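Local coordinates for protein hemolysin (Streptococcus suis, PDB 3HVN) that probably binds cholesterol-containing host membranes, then changes shape, inserts and assembles into an oligomeric pore that lyses the cell, at residues Tyr407-Glu412 / Lys427-Asn432; Asn452-Ile457 / Asp473-Leu478. The protein carries 1 engineered substitution. All coordinates share one frame; numbering follows the deposited sequence.

Contact 1. Residues Tyr407-Glu412 / Lys427-Asn432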
ATOM      1  N   TYR A 407      23.289   7.838  45.926  1.00 79.59           N
ATOM      2  CA  TYR A 407      22.746   7.612  44.589  1.00 82.76           C
ATOM      3  C   TYR A 407      21.602   8.575  44.293  1.00 87.12           C
ATOM      4  O   TYR A 407      20.898   9.010  45.203  1.00105.24           O
ATOM      5  CB  TYR A 407      22.284   6.162  44.423  1.00 93.64           C
ATOM      6  CG  TYR A 407      23.339   5.249  43.841  1.00 94.52           C
ATOM      7  CD1 TYR A 407      24.397   4.790  44.616  1.00 95.08           C
ATOM      8  CD2 TYR A 407      23.276   4.840  42.515  1.00 88.78           C
ATOM      9  CE1 TYR A 407      25.363   3.954  44.086  1.00 81.87           C
ATOM     10  CE2 TYR A 407      24.238   4.005  41.976  1.00 89.74           C
ATOM     11  CZ  TYR A 407      25.279   3.565  42.766  1.00 81.14           C
ATOM     12  OH  TYR A 407      26.236   2.734  42.233  1.00 57.55           O
ATOM     13  N   ASN A 408      21.425   8.911  43.019  1.00 79.58           N
ATOM     14  CA  ASN A 408      20.376   9.842  42.616  1.00 86.81           C
ATOM     15  C   ASN A 408      20.102   9.795  41.114  1.00 74.51           C
ATOM     16  O   ASN A 408      20.719  10.525  40.339  1.00 53.56           O
ATOM     17  CB  ASN A 408      20.739  11.267  43.041  1.00 96.82           C
ATOM     18  CG  ASN A 408      19.569  12.224  42.932  1.00106.72           C
ATOM     19  OD1 ASN A 408      18.429  11.808  42.727  1.00107.89           O
ATOM     20  ND2 ASN A 408      19.846  13.515  43.073  1.00117.02           N
ATOM     21  N   ILE A 409      19.173   8.934  40.712  1.00 88.91           N
ATOM     22  CA  ILE A 409      18.828   8.783  39.302  1.00 89.98           C
ATOM     23  C   ILE A 409      17.360   9.121  39.034  1.00 76.51           C
ATOM     24  O   ILE A 409      16.462   8.721  39.790  1.00 65.07           O
ATOM     25  CB  ILE A 409      19.150   7.366  38.783  1.00 86.35           C
ATOM     26  CG1 ILE A 409      18.277   6.325  39.483  1.00 86.01           C
ATOM     27  CG2 ILE A 409      20.622   7.045  38.991  1.00 81.83           C
ATOM     28  CD1 ILE A 409      18.605   4.899  39.102  1.00116.91           C
ATOM     29  N   THR A 410      17.125   9.855  37.950  1.00 82.65           N
ATOM     30  CA  THR A 410      15.788  10.358  37.651  1.00 68.09           C
ATOM     31  C   THR A 410      15.437  10.276  36.165  1.00 60.52           C
ATOM     32  O   THR A 410      16.309  10.083  35.319  1.00 62.48           O
ATOM     33  CB  THR A 410      15.629  11.818  38.120  1.00 65.75           C
ATOM     34  OG1 THR A 410      14.263  12.228  37.974  1.00 96.62           O
ATOM     35  CG2 THR A 410      16.523  12.739  37.302  1.00 57.96           C
ATOM     36  N   TRP A 411      14.150  10.423  35.865  1.00 54.95           N
ATOM     37  CA  TRP A 411      13.654  10.431  34.493  1.00 64.80           C
ATOM     38  C   TRP A 411      12.182  10.838  34.475  1.00 79.24           C
ATOM     39  O   TRP A 411      11.639  11.268  35.493  1.00 82.13           O
ATOM     40  CB  TRP A 411      13.833   9.057  33.844  1.00 58.23           C
ATOM     41  CG  TRP A 411      12.944   7.996  34.420  1.00 67.05           C
ATOM     42  CD1 TRP A 411      11.708   7.631  33.971  1.00 75.63           C
ATOM     43  CD2 TRP A 411      13.221   7.165  35.553  1.00 76.24           C
ATOM     44  NE1 TRP A 411      11.198   6.624  34.753  1.00 79.80           N
ATOM     45  CE2 TRP A 411      12.108   6.319  35.732  1.00 80.38           C
ATOM     46  CE3 TRP A 411      14.301   7.052  36.433  1.00 80.44           C
ATOM     47  CZ2 TRP A 411      12.044   5.374  36.754  1.00 66.65           C
ATOM     48  CZ3 TRP A 411      14.236   6.114  37.448  1.00 82.49           C
ATOM     49  CH2 TRP A 411      13.115   5.287  37.600  1.00 68.51           C
ATOM     50  N   GLU A 412      11.538  10.702  33.320  1.00 81.22           N
ATOM     51  CA  GLU A 412      10.120  11.030  33.198  1.00 97.64           C
ATOM     52  C   GLU A 412       9.385  10.021  32.320  1.00106.93           C
ATOM     53  O   GLU A 412       9.957   9.474  31.376  1.00104.59           O
ATOM     54  CB  GLU A 412       9.936  12.452  32.659  1.00 98.83           C
ATOM     55  CG  GLU A 412      10.637  12.721  31.337  1.00107.12           C
ATOM     56  CD  GLU A 412      10.608  14.190  30.955  1.00128.31           C
ATOM     57  OE1 GLU A 412      10.391  15.034  31.850  1.00122.00           O
ATOM     58  OE2 GLU A 412      10.803  14.500  29.762  1.00139.92           O
ATOM     59  N   LYS A 427       9.688  11.237  37.500  1.00 96.72           N
ATOM     60  CA  LYS A 427       9.980   9.973  38.167  1.00 87.79           C
ATOM     61  C   LYS A 427      11.424   9.954  38.656  1.00 89.01           C
ATOM     62  O   LYS A 427      12.321  10.456  37.982  1.00 92.81           O
ATOM     63  CB  LYS A 427       9.730   8.794  37.225  1.00 74.04           C
ATOM     64  CG  LYS A 427       8.271   8.384  37.099  1.00 82.72           C
ATOM     65  CD  LYS A 427       7.748   7.808  38.404  1.00114.43           C
ATOM     66  CE  LYS A 427       6.395   7.139  38.214  1.00131.66           C
ATOM     67  NZ  LYS A 427       5.370   8.087  37.699  1.00139.17           N
ATOM     68  N   ALA A 428      11.644   9.373  39.830  1.00 76.36           N
ATOM     69  CA  ALA A 428      12.984   9.286  40.400  1.00 85.82           C
ATOM     70  C   ALA A 428      13.157   7.963  41.135  1.00 84.34           C
ATOM     71  O   ALA A 428      12.179   7.368  41.586  1.00 88.25           O
ATOM     72  CB  ALA A 428      13.238  10.453  41.338  1.00 89.82           C
ATOM     73  N   TRP A 429      14.399   7.499  41.254  1.00 84.67           N
ATOM     74  CA  TRP A 429      14.648   6.233  41.941  1.00 77.90           C
ATOM     75  C   TRP A 429      14.168   6.280  43.390  1.00 82.91           C
ATOM     76  O   TRP A 429      14.424   7.247  44.108  1.00 88.28           O
ATOM     77  CB  TRP A 429      16.128   5.858  41.879  1.00 80.48           C
ATOM     78  CG  TRP A 429      16.417   4.466  42.352  1.00 81.50           C
ATOM     79  CD1 TRP A 429      15.660   3.353  42.132  1.00 79.24           C
ATOM     80  CD2 TRP A 429      17.556   4.032  43.106  1.00 75.63           C
ATOM     81  NE1 TRP A 429      16.249   2.256  42.712  1.00 77.25           N
ATOM     82  CE2 TRP A 429      17.415   2.646  43.315  1.00 71.66           C
ATOM     83  CE3 TRP A 429      18.678   4.683  43.630  1.00 81.29           C
ATOM     84  CZ2 TRP A 429      18.353   1.900  44.023  1.00 81.98           C
ATOM     85  CZ3 TRP A 429      19.608   3.939  44.333  1.00 84.24           C
ATOM     86  CH2 TRP A 429      19.439   2.563  44.523  1.00 90.01           C
ATOM     87  N   ASP A 430      13.471   5.229  43.812  1.00 87.11           N
ATOM     88  CA  ASP A 430      12.891   5.174  45.151  1.00 87.84           C
ATOM     89  C   ASP A 430      13.946   5.280  46.250  1.00 90.12           C
ATOM     90  O   ASP A 430      13.635   5.647  47.383  1.00 92.62           O
ATOM     91  CB  ASP A 430      12.066   3.895  45.332  1.00 84.77           C
ATOM     92  CG  ASP A 430      12.906   2.636  45.226  1.00105.77           C
ATOM     93  OD1 ASP A 430      14.050   2.717  44.733  1.00133.83           O
ATOM     94  OD2 ASP A 430      12.418   1.561  45.636  1.00101.98           O
ATOM     95  N   LYS A 431      15.189   4.959  45.912  1.00 92.72           N
ATOM     96  CA  LYS A 431      16.281   5.032  46.875  1.00 88.31           C
ATOM     97  C   LYS A 431      17.153   6.261  46.628  1.00 88.30           C
ATOM     98  O   LYS A 431      18.251   6.382  47.177  1.00 83.74           O
ATOM     99  CB  LYS A 431      17.124   3.755  46.834  1.00 79.66           C
ATOM    100  CG  LYS A 431      16.324   2.481  47.065  1.00 81.69           C
ATOM    101  CD  LYS A 431      17.227   1.261  47.144  1.00 95.73           C
ATOM    102  CE  LYS A 431      16.417  -0.025  47.181  1.00 96.13           C
ATOM    103  NZ  LYS A 431      15.618  -0.213  45.936  1.00 90.59           N
ATOM    104  N   ASN A 432      16.657   7.173  45.797  1.00 92.48           N
ATOM    105  CA  ASN A 432      17.357   8.427  45.548  1.00 77.16           C
ATOM    106  C   ASN A 432      17.687   9.145  46.847  1.00 84.57           C
ATOM    107  O   ASN A 432      16.952   9.045  47.830  1.00 77.35           O
ATOM    108  CB  ASN A 432      16.539   9.339  44.632  1.00 70.08           C
ATOM    109  CG  ASN A 432      16.826   9.097  43.167  1.00 71.90           C
ATOM    110  OD1 ASN A 432      17.623   8.227  42.816  1.00 85.05           O
ATOM    111  ND2 ASN A 432      16.183   9.870  42.301  1.00 58.61           N
TER

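Contact 2. Residues Asn452-Ile457 / Asp473-Leu478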
ATOM      1  N   ASN A 452      14.552  10.974  28.930  1.00 81.94           N
ATOM      2  CA  ASN A 452      15.307  11.958  29.700  1.00100.60           C
ATOM      3  C   ASN A 452      15.880  11.372  30.987  1.00 94.41           C
ATOM      4  O   ASN A 452      15.636  11.886  32.078  1.00 92.85           O
ATOM      5  CB  ASN A 452      14.442  13.181  30.014  1.00125.68           C
ATOM      6  CG  ASN A 452      14.059  13.959  28.771  1.00155.07           C
ATOM      7  OD1 ASN A 452      14.314  13.524  27.649  1.00167.67           O
ATOM      8  ND2 ASN A 452      13.445  15.121  28.966  1.00164.78           N
ATOM      9  N   LEU A 453      16.641  10.292  30.848  1.00 88.45           N
ATOM     10  CA  LEU A 453      17.274   9.644  31.991  1.00 66.89           C
ATOM     11  C   LEU A 453      18.486  10.431  32.471  1.00 74.37           C
ATOM     12  O   LEU A 453      19.309  10.871  31.669  1.00 86.94           O
ATOM     13  CB  LEU A 453      17.696   8.219  31.628  1.00 67.44           C
ATOM     14  CG  LEU A 453      18.717   7.559  32.559  1.00 67.11           C
ATOM     15  CD1 LEU A 453      18.137   7.361  33.953  1.00 62.11           C
ATOM     16  CD2 LEU A 453      19.196   6.235  31.983  1.00 62.28           C
ATOM     17  N   HIS A 454      18.591  10.606  33.785  1.00 66.91           N
ATOM     18  CA  HIS A 454      19.757  11.253  34.371  1.00 73.54           C
ATOM     19  C   HIS A 454      20.273  10.504  35.595  1.00 74.57           C
ATOM     20  O   HIS A 454      19.497  10.106  36.472  1.00 66.73           O
ATOM     21  CB  HIS A 454      19.459  12.708  34.736  1.00 68.50           C
ATOM     22  CG  HIS A 454      20.628  13.425  35.335  1.00 71.58           C
ATOM     23  ND1 HIS A 454      21.690  13.876  34.583  1.00 59.34           N
ATOM     24  CD2 HIS A 454      20.907  13.759  36.617  1.00 72.83           C
ATOM     25  CE1 HIS A 454      22.570  14.463  35.373  1.00 62.23           C
ATOM     26  NE2 HIS A 454      22.119  14.406  36.613  1.00 74.77           N
ATOM     27  N   VAL A 455      21.590  10.324  35.643  1.00 67.78           N
ATOM     28  CA  VAL A 455      22.234   9.613  36.738  1.00 61.60           C
ATOM     29  C   VAL A 455      23.230  10.502  37.477  1.00 58.37           C
ATOM     30  O   VAL A 455      24.130  11.091  36.869  1.00 56.62           O
ATOM     31  CB  VAL A 455      22.964   8.351  36.240  1.00 68.11           C
ATOM     32  CG1 VAL A 455      23.732   7.694  37.381  1.00 31.69           C
ATOM     33  CG2 VAL A 455      21.972   7.378  35.621  1.00 48.93           C
ATOM     34  N   ASN A 456      23.053  10.589  38.792  1.00 71.79           N
ATOM     35  CA  ASN A 456      23.942  11.364  39.649  1.00 77.91           C
ATOM     36  C   ASN A 456      24.326  10.579  40.898  1.00 87.47           C
ATOM     37  O   ASN A 456      23.492  10.326  41.768  1.00103.53           O
ATOM     38  CB  ASN A 456      23.285  12.690  40.042  1.00 83.23           C
ATOM     39  CG  ASN A 456      24.194  13.571  40.885  1.00 96.94           C
ATOM     40  OD1 ASN A 456      25.021  13.078  41.653  1.00 80.03           O
ATOM     41  ND2 ASN A 456      24.039  14.882  40.747  1.00121.85           N
ATOM     42  N   ILE A 457      25.595  10.193  40.978  1.00 75.35           N
ATOM     43  CA  ILE A 457      26.108   9.475  42.135  1.00 82.42           C
ATOM     44  C   ILE A 457      27.299  10.201  42.752  1.00 84.50           C
ATOM     45  O   ILE A 457      28.234  10.601  42.049  1.00 84.89           O
ATOM     46  CB  ILE A 457      26.503   8.032  41.775  1.00 96.15           C
ATOM     47  CG1 ILE A 457      27.376   8.017  40.523  1.00 74.55           C
ATOM     48  CG2 ILE A 457      25.266   7.191  41.547  1.00120.16           C
ATOM     49  CD1 ILE A 457      27.519   6.651  39.892  1.00 77.74           C
ATOM     50  N   ASP A 473      27.804  12.247  37.104  1.00 75.17           N
ATOM     51  CA  ASP A 473      26.613  13.048  36.848  1.00 79.49           C
ATOM     52  C   ASP A 473      26.393  13.207  35.352  1.00 79.48           C
ATOM     53  O   ASP A 473      27.059  14.018  34.707  1.00 97.81           O
ATOM     54  CB  ASP A 473      26.752  14.424  37.501  1.00 75.13           C
ATOM     55  CG  ASP A 473      25.460  15.214  37.474  1.00 91.80           C
ATOM     56  OD1 ASP A 473      24.415  14.654  37.861  1.00 75.32           O
ATOM     57  OD2 ASP A 473      25.492  16.398  37.074  1.00104.87           O
ATOM     58  N   LYS A 474      25.460  12.440  34.797  1.00 70.85           N
ATOM     59  CA  LYS A 474      25.257  12.460  33.350  1.00 57.49           C
ATOM     60  C   LYS A 474      23.813  12.237  32.913  1.00 76.01           C
ATOM     61  O   LYS A 474      23.045  11.536  33.578  1.00 76.18           O
ATOM     62  CB  LYS A 474      26.149  11.417  32.669  1.00 51.76           C
ATOM     63  CG  LYS A 474      27.641  11.685  32.774  1.00 79.66           C
ATOM     64  CD  LYS A 474      28.438  10.622  32.035  1.00 97.74           C
ATOM     65  CE  LYS A 474      29.933  10.801  32.242  1.00112.70           C
ATOM     66  NZ  LYS A 474      30.713   9.710  31.594  1.00118.94           N
ATOM     67  N   ASP A 475      23.457  12.845  31.786  1.00 84.37           N
ATOM     68  CA  ASP A 475      22.230  12.510  31.081  1.00 86.27           C
ATOM     69  C   ASP A 475      22.524  11.275  30.242  1.00 79.95           C
ATOM     70  O   ASP A 475      23.467  11.269  29.450  1.00 63.39           O
ATOM     71  CB  ASP A 475      21.794  13.659  30.172  1.00 83.94           C
ATOM     72  CG  ASP A 475      21.446  14.918  30.942  1.00 90.29           C
ATOM     73  OD1 ASP A 475      21.343  15.992  30.312  1.00 83.50           O
ATOM     74  OD2 ASP A 475      21.275  14.835  32.175  1.00 98.70           O
ATOM     75  N   LEU A 476      21.730  10.227  30.418  1.00 77.15           N
ATOM     76  CA  LEU A 476      22.000   8.965  29.737  1.00 67.75           C
ATOM     77  C   LEU A 476      20.879   8.547  28.795  1.00 72.06           C
ATOM     78  O   LEU A 476      19.700   8.671  29.127  1.00 72.02           O
ATOM     79  CB  LEU A 476      22.265   7.854  30.756  1.00 57.03           C
ATOM     80  CG  LEU A 476      23.472   8.049  31.676  1.00 60.27           C
ATOM     81  CD1 LEU A 476      23.648   6.846  32.587  1.00 69.12           C
ATOM     82  CD2 LEU A 476      24.730   8.292  30.859  1.00 58.30           C
ATOM     83  N   PRO A 477      21.252   8.054  27.604  1.00 70.55           N
ATOM     84  CA  PRO A 477      20.300   7.464  26.660  1.00 72.49           C
ATOM     85  C   PRO A 477      19.732   6.172  27.231  1.00 79.96           C
ATOM     86  O   PRO A 477      20.458   5.428  27.890  1.00 87.12           O
ATOM     87  CB  PRO A 477      21.167   7.154  25.433  1.00 60.65           C
ATOM     88  CG  PRO A 477      22.377   8.017  25.580  1.00 73.96           C
ATOM     89  CD  PRO A 477      22.613   8.116  27.050  1.00 66.24           C
ATOM     90  N   LEU A 478      18.454   5.907  26.986  1.00 83.93           N
ATOM     91  CA  LEU A 478      17.825   4.696  27.500  1.00 76.44           C
ATOM     92  C   LEU A 478      18.180   3.474  26.659  1.00 87.47           C
ATOM     93  O   LEU A 478      17.314   2.868  26.026  1.00 98.89           O
ATOM     94  CB  LEU A 478      16.308   4.869  27.587  1.00 63.25           C
ATOM     95  CG  LEU A 478      15.832   5.763  28.732  1.00 62.35           C
ATOM     96  CD1 LEU A 478      14.321   5.875  28.729  1.00 72.01           C
ATOM     97  CD2 LEU A 478      16.326   5.225  30.065  1.00 55.53           C
TER

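Contact 1. Residues Tyr407-Glu412 / Lys427-Asn432
Lys427 lies over the indole of Trp411, its CB above one face of the five-membered ring and 3.8 Å from the centroid, a CH-pi contact placed toward the rim. Trp411 CG stands between its own backbone N and carbonyl carbon (chi1 69°), which swings the indole back across the neighbouring strand. The backbones of these two residues form an antiparallel hydrogen-bonded pair. Lys427 O takes a second donor, Thr410 OG1, at 2.6 Å, and the hydroxyl and Trp411 N reach it from opposite faces of its carbonyl plane. Ala428 faces Thr410 in the next, non-hydrogen-bonded pair. At Trp429 the backbone N meets Ile409 O at 2.8 Å, while Trp429 CB packs on Ile409 CG1 and the indole edge, at CZ3, receives Tyr407 CB at 3.5 Å. A type I turn from Trp429 to Asn432 then carries the chain out of the strand through Lys431, which touches a bound heptane-1,2,3-triol and pairs with Glu442. Asn432 returns it: its side-chain amide bridges the backbone of Ile409, with OD1 accepting from Ile409 N at 2.7 Å and ND2 donating to Ile409 O. The hairpin forms half of the four-stranded layer of the C-terminal beta sandwich, where Trp411 and Trp429 rest on Ile444 of strand 440-446 and Ile409 on Leu395 and Leu397 of strand 376-401.

Contact 2. Residues Asn452-Ile457 / Asp473-Leu478
Leu453 and Val455 meet Leu476 on the buried face of this strand pair. Val455 CG2 touches Leu476 CD1 at 3.5 Å, and Leu453 CD2 lies against Leu476 CB at 3.7 Å. Two residues further on, Leu478 turns its CD2 back onto Leu453, 3.6 Å from the CD2 methyl there, and extends the apolar row. Leu395 of strand 376-401 and Ile484 of strand 481-487 pack on Val455 from the facing sheet, as expected of a beta sandwich, the fold of the C-terminal domain of cholesterol-dependent cytolysins. The strands themselves run antiparallel, their axes 4.5 Å apart at closest approach with 160° between their directions. Val455 and Lys474 form a hydrogen-bonded pair through two backbone bonds, and Leu476 N donates to Leu453 O. On the other face of the sheet the character changes to polar, with His454 opposite Asp475 and Asn456 opposite Asp473. The imidazole, with CG anti to the backbone N (chi1 -180°), extends over the partner strand and lies between the two carboxylates. His454 ND1 donates to Asp475 OD2 at 2.6 Å; the carboxylate oxygen is tilted 31° out of the ring plane. From NE2 a bent, weak bond goes to Asp473 OD1, whose carboxylate plane stands nearly perpendicular to the ring. Two acidic neighbours would be expected to favour the doubly protonated, positively charged imidazole. At the outer end of this row, Asp473 OD1 also approaches Asn456 ND2 to 2.9 Å, too poorly angled for a hydrogen bond.

From the N terminus, strand 404-416 turns back into strand 422-437, and contact 1 closes that hairpin. The chain then crosses to the facing sheet as strand 440-446 and returns as strand 450-460, whose hairpin with strand 468-476 is closed by contact 2. The two loops follow in series, neither nesting nor crossing. In space they join side by side: strands 404-416 and 450-460 are the inner pair of the four-stranded antiparallel sheet, linked by probable backbone hydrogen bonds from His454 N to Thr410 O and from Asn456 N to Asn408 O. Together contacts 1 and 2 pair each outermost strand with an inner one, completing one layer of the beta sandwich.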